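Local coordinates for uncharacterized protein (Bacteroides ovatus, PDB 4E6F), which is of unknown function, a DUF4468 family member in which an antiparallel beta-sheet is combined with helices in a TBP-like fold, at residues V15-E20 against K150-T155; V166-A169 against P173-R176. All coordinates share one frame; numbering follows the deposited sequence.

Contact 1: V15-E20 against K150-T155. With NO3 (nitrate ion), chain C.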
loop_
_atom_site.group_PDB
_atom_site.type_symbol
_atom_site.label_atom_id
_atom_site.label_comp_id
_atom_site.label_asym_id
_atom_site.label_seq_id
_atom_site.Cartn_x
_atom_site.Cartn_y
_atom_site.Cartn_z
ATOM N N VAL A 15 4.510 -11.399 -12.335
ATOM C CA VAL A 15 3.096 -11.733 -12.541
ATOM C C VAL A 15 2.281 -11.611 -11.211
ATOM O O VAL A 15 2.687 -12.190 -10.202
ATOM C CB VAL A 15 3.007 -13.178 -13.127
ATOM C CG1 VAL A 15 1.566 -13.659 -13.223
ATOM C CG2 VAL A 15 3.689 -13.262 -14.495
ATOM N N GLY A 16 1.213 -10.808 -11.226
ATOM C CA GLY A 16 0.320 -10.629 -10.080
ATOM C C GLY A 16 0.749 -9.680 -8.968
ATOM O O GLY A 16 -0.017 -9.464 -8.022
ATOM N N ALA A 17 1.972 -9.108 -9.044
ATOM C CA ALA A 17 2.452 -8.229 -7.970
ATOM C C ALA A 17 1.686 -6.906 -7.886
ATOM O O ALA A 17 1.673 -6.293 -6.817
ATOM C CB ALA A 17 3.927 -7.946 -8.164
ATOM N N VAL A 18 1.102 -6.436 -9.010
ATOM C CA VAL A 18 0.385 -5.152 -9.044
ATOM C C VAL A 18 -1.054 -5.442 -9.522
ATOM O O VAL A 18 -1.322 -5.445 -10.731
ATOM C CB VAL A 18 1.108 -4.105 -9.944
ATOM C CG1 VAL A 18 0.306 -2.798 -10.025
ATOM C CG2 VAL A 18 2.529 -3.833 -9.441
ATOM N N PRO A 19 -1.979 -5.752 -8.597
ATOM C CA PRO A 19 -3.322 -6.125 -9.031
ATOM C C PRO A 19 -4.114 -4.946 -9.545
ATOM O O PRO A 19 -3.947 -3.809 -9.082
ATOM C CB PRO A 19 -3.974 -6.694 -7.753
ATOM C CG PRO A 19 -2.831 -6.951 -6.786
ATOM C CD PRO A 19 -1.837 -5.867 -7.134
ATOM N N GLU A 20 -5.001 -5.242 -10.497
ATOM C CA GLU A 20 -5.905 -4.256 -11.077
ATOM C C GLU A 20 -7.334 -4.708 -10.842
ATOM O O GLU A 20 -7.652 -5.898 -10.992
ATOM C CB GLU A 20 -5.639 -4.062 -12.567
ATOM C CG GLU A 20 -4.291 -3.419 -12.826
ATOM C CD GLU A 20 -3.922 -3.400 -14.294
ATOM O OE1 GLU A 20 -4.592 -2.671 -15.064
ATOM O OE2 GLU A 20 -2.975 -4.126 -14.677
ATOM N N LYS A 150 12.295 0.859 -10.178
ATOM C CA LYS A 150 12.307 1.470 -8.843
ATOM C C LYS A 150 10.890 1.786 -8.383
ATOM O O LYS A 150 10.578 1.610 -7.211
ATOM C CB LYS A 150 13.205 2.718 -8.787
ATOM C CG LYS A 150 12.712 3.933 -9.586
ATOM C CD LYS A 150 13.802 5.008 -9.584
ATOM C CE LYS A 150 13.247 6.284 -10.184
ATOM N NZ LYS A 150 14.314 7.333 -10.345
ATOM N N TRP A 151 10.030 2.231 -9.308
ATOM C CA TRP A 151 8.640 2.548 -9.006
ATOM C C TRP A 151 7.862 1.304 -8.596
ATOM O O TRP A 151 7.164 1.317 -7.580
ATOM C CB TRP A 151 7.977 3.181 -10.238
ATOM C CG TRP A 151 8.645 4.457 -10.647
ATOM C CD1 TRP A 151 9.665 4.604 -11.541
ATOM C CD2 TRP A 151 8.396 5.753 -10.102
ATOM N NE1 TRP A 151 10.047 5.924 -11.611
ATOM C CE2 TRP A 151 9.283 6.653 -10.733
ATOM C CE3 TRP A 151 7.465 6.258 -9.182
ATOM C CZ2 TRP A 151 9.283 8.029 -10.447
ATOM C CZ3 TRP A 151 7.468 7.610 -8.888
ATOM C CH2 TRP A 151 8.379 8.482 -9.508
ATOM N N ARG A 152 7.979 0.237 -9.385
ATOM C CA ARG A 152 7.226 -0.982 -9.115
ATOM C C ARG A 152 7.756 -1.695 -7.852
ATOM O O ARG A 152 6.956 -2.089 -6.990
ATOM C CB ARG A 152 7.262 -1.896 -10.334
ATOM C CG ARG A 152 6.494 -3.207 -10.102
ATOM C CD ARG A 152 5.941 -3.738 -11.412
ATOM N NE ARG A 152 5.443 -5.121 -11.297
ATOM C CZ ARG A 152 4.380 -5.589 -11.942
ATOM N NH1 ARG A 152 3.604 -4.771 -12.640
ATOM N NH2 ARG A 152 4.048 -6.869 -11.843
ATOM N N ARG A 153 9.092 -1.855 -7.721
ATOM C CA ARG A 153 9.617 -2.492 -6.513
ATOM C C ARG A 153 9.209 -1.753 -5.242
ATOM O O ARG A 153 8.773 -2.387 -4.273
ATOM C CB ARG A 153 11.154 -2.526 -6.530
ATOM C CG ARG A 153 11.758 -3.527 -7.472
ATOM C CD ARG A 153 13.226 -3.755 -7.114
ATOM N NE ARG A 153 13.943 -4.378 -8.225
ATOM C CZ ARG A 153 14.666 -3.725 -9.137
ATOM N NH1 ARG A 153 14.835 -2.408 -9.049
ATOM N NH2 ARG A 153 15.256 -4.390 -10.120
ATOM N N LYS A 154 9.461 -0.435 -5.199
ATOM C CA LYS A 154 9.237 0.302 -3.957
ATOM C C LYS A 154 7.750 0.410 -3.627
ATOM O O LYS A 154 7.416 0.428 -2.436
ATOM C CB LYS A 154 9.946 1.667 -3.977
ATOM C CG LYS A 154 11.482 1.536 -4.048
ATOM C CD LYS A 154 12.083 0.773 -2.884
ATOM C CE LYS A 154 13.592 0.862 -2.835
ATOM N NZ LYS A 154 14.256 -0.247 -3.577
ATOM N N THR A 155 6.861 0.436 -4.642
ATOM C CA THR A 155 5.421 0.491 -4.333
ATOM C C THR A 155 4.947 -0.880 -3.812
ATOM O O THR A 155 4.192 -0.948 -2.836
ATOM C CB THR A 155 4.579 0.959 -5.527
ATOM O OG1 THR A 155 5.114 2.206 -5.988
ATOM C CG2 THR A 155 3.092 1.156 -5.141
HETATM N N NO3 C . 15.041 0.479 -6.809
HETATM O O1 NO3 C . 15.647 0.481 -7.871
HETATM O O2 NO3 C . 14.440 -0.484 -6.391
HETATM O O3 NO3 C . 15.030 1.603 -6.094
#
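Arg-152 reaches from helix 149-169 to the loop ahead of strand 20-21 and is met there by Val-18 and Ala-17. From CB, CG stands anti to the backbone N (chi1 179°), and the chain then runs extended to NE, which carries the charged group off the helix to the loop. Along the way Arg-152 CG and CD graze the CG2 methyl of Val-18, CD at 3.9 Å. Arg-152 NE passes Val-18 CG2 at 3.7 Å. At the guanidinium, Val-18 CG2 sits 3.4 Å above one face, displaced toward the rim, and lies 3.5 Å from Arg-152 NH1. Arg-152 NH2 lies 3.8 Å from Ala-17 CB, which is oblique to the group. In this TBP-like fold the loop is thereby joined to the long C-terminal helix by apolar carbons laid against a buried cation, whose nitrogens are bonded elsewhere: NE to Tyr-13 O, NH1 to Ile-131 O and in a salt bridge to Asp-133, NH2 weakly to Leu-14 O. The next two residues, Arg-153 and Lys-154, bind a nitrate ion, probably from the crystallisation liquor; Lys-154 NZ donates to its O2 at 2.8 Å, while Arg-153 NH1 adds a weak bond to the same oxygen.

Contact 2: V166-A169 against P173-R176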
loop_
_atom_site.group_PDB
_atom_site.type_symbol
_atom_site.label_atom_id
_atom_site.label_comp_id
_atom_site.label_asym_id
_atom_site.label_seq_id
_atom_site.Cartn_x
_atom_site.Cartn_y
_atom_site.Cartn_z
ATOM N N VAL A 166 -0.569 -4.481 9.445
ATOM C CA VAL A 166 -1.917 -4.910 9.813
ATOM C C VAL A 166 -1.853 -6.264 10.534
ATOM O O VAL A 166 -2.532 -6.453 11.556
ATOM C CB VAL A 166 -2.847 -4.976 8.587
ATOM C CG1 VAL A 166 -4.171 -5.661 8.929
ATOM C CG2 VAL A 166 -3.069 -3.585 7.967
ATOM N N ALA A 167 -1.075 -7.225 9.977
ATOM C CA ALA A 167 -0.963 -8.557 10.591
ATOM C C ALA A 167 -0.472 -8.418 12.044
ATOM O O ALA A 167 -0.994 -9.089 12.945
ATOM C CB ALA A 167 0.001 -9.429 9.787
ATOM N N VAL A 168 0.497 -7.511 12.268
ATOM C CA VAL A 168 1.053 -7.231 13.609
ATOM C C VAL A 168 -0.046 -6.616 14.507
ATOM O O VAL A 168 -0.153 -6.978 15.687
ATOM C CB VAL A 168 2.323 -6.329 13.526
ATOM C CG1 VAL A 168 2.799 -5.886 14.913
ATOM C CG2 VAL A 168 3.446 -7.050 12.786
ATOM N N ALA A 169 -0.885 -5.722 13.941
ATOM C CA ALA A 169 -1.988 -5.151 14.717
ATOM C C ALA A 169 -2.966 -6.253 15.176
ATOM O O ALA A 169 -3.602 -6.108 16.225
ATOM C CB ALA A 169 -2.729 -4.104 13.897
ATOM N N PRO A 173 3.591 -12.000 15.167
ATOM C CA PRO A 173 4.926 -11.512 15.556
ATOM C C PRO A 173 5.540 -10.690 14.414
ATOM O O PRO A 173 5.368 -11.028 13.230
ATOM C CB PRO A 173 5.709 -12.796 15.840
ATOM C CG PRO A 173 5.015 -13.866 15.065
ATOM C CD PRO A 173 3.567 -13.472 14.982
ATOM N N ASP A 174 6.165 -9.551 14.745
ATOM C CA ASP A 174 6.750 -8.699 13.716
ATOM C C ASP A 174 8.116 -9.249 13.340
ATOM O O ASP A 174 9.016 -9.269 14.176
ATOM C CB ASP A 174 6.848 -7.241 14.198
ATOM C CG ASP A 174 7.125 -6.223 13.113
ATOM O OD1 ASP A 174 7.603 -6.621 12.021
ATOM O OD2 ASP A 174 6.853 -5.025 13.344
ATOM N N THR A 175 8.262 -9.663 12.069
ATOM C CA THR A 175 9.491 -10.263 11.531
ATOM C C THR A 175 10.377 -9.219 10.842
ATOM O O THR A 175 11.497 -9.546 10.460
ATOM C CB THR A 175 9.138 -11.392 10.527
ATOM O OG1 THR A 175 8.310 -10.863 9.477
ATOM C CG2 THR A 175 8.466 -12.581 11.194
ATOM N N ARG A 176 9.889 -7.979 10.677
ATOM C CA ARG A 176 10.653 -6.922 9.999
ATOM C C ARG A 176 11.935 -6.544 10.771
ATOM O O ARG A 176 11.923 -6.559 12.005
ATOM C CB ARG A 176 9.798 -5.683 9.767
ATOM C CG ARG A 176 8.665 -5.910 8.767
ATOM C CD ARG A 176 7.717 -4.725 8.762
ATOM N NE ARG A 176 6.940 -4.629 10.005
ATOM C CZ ARG A 176 5.924 -3.792 10.191
ATOM N NH1 ARG A 176 5.518 -2.995 9.202
ATOM N NH2 ARG A 176 5.282 -3.766 11.354
#
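The CG2 methyl of Val-168, in the last turn of helix 149-169, meets the Asp-174 side chain after the chain has doubled back. Val-168 CG2 lies 3.7 Å from Asp-174 CB and 3.8 Å from Asp-174 CG, and the two side chains pass at a slant. A third neighbour is Arg-176, whose NH2 stands 4.0 Å from Val-168 CG2, the methyl lying oblique to the guanidinium. The methyl therefore packs beside a joined pair of charged groups, through van der Waals contact alone. In Val-168, CG2 is anti to the carbonyl carbon and CG1 anti to the backbone N (chi1 173°), and it is CG2 that faces the returning chain.

Asp-174 and Arg-176 are locked together by a salt bridge. The arginine grips the carboxylate side-on with two nitrogens. Arg-176 NE meets Asp-174 OD1 at 2.9 Å on its syn side, and this bond is nearly straight (171°). Arg-176 NH2 meets Asp-174 OD2 at 2.8 Å from above the carboxylate plane. On its anti side Asp-174 OD1 also accepts from the backbone N of Arg-176 at 3.0 Å, which makes an Asx turn in the tail that follows the helix. NE and N come to OD1 from opposite faces of the carboxylate plane, so backbone and side chain of one residue both restrain its rotation.

The Arg-176 chain bends at chi3 (-70°), curling the guanidinium back to the aspartate two residues earlier. Further out, the same group makes salt bridges to the helix itself, from NH2 to Asp-165 and from NH1 to Asp-161, and its side chain also touches Met-164. Three carboxylates thus surround one guanidinium and would be expected to favour its positive charge. Beyond Val-168, Val-166 and Ala-169 pack on Met-45 and Trp-48 of helix 38-54.

How the contacts relate
From the N terminus, the chain passes first through 15-20, the loop leading into strand 20-21. Most of the fold follows, including the strands of the antiparallel sheet and helix 38-54, before 150-155 closes contact 1 across 129 intervening residues. Helix 149-169 then runs on to its C-terminal turn, where contact 2 opens and closes at once over a three-residue connection. The two are in series, neither nested nor crossed, with centres 21 Å apart and nearest atoms about 12 Å apart. Helix 149-169 is common to both: contact 1 ties its beginning to the N-terminal loop in a buried setting, while contact 2 folds the C-terminal tail back along its end at the surface.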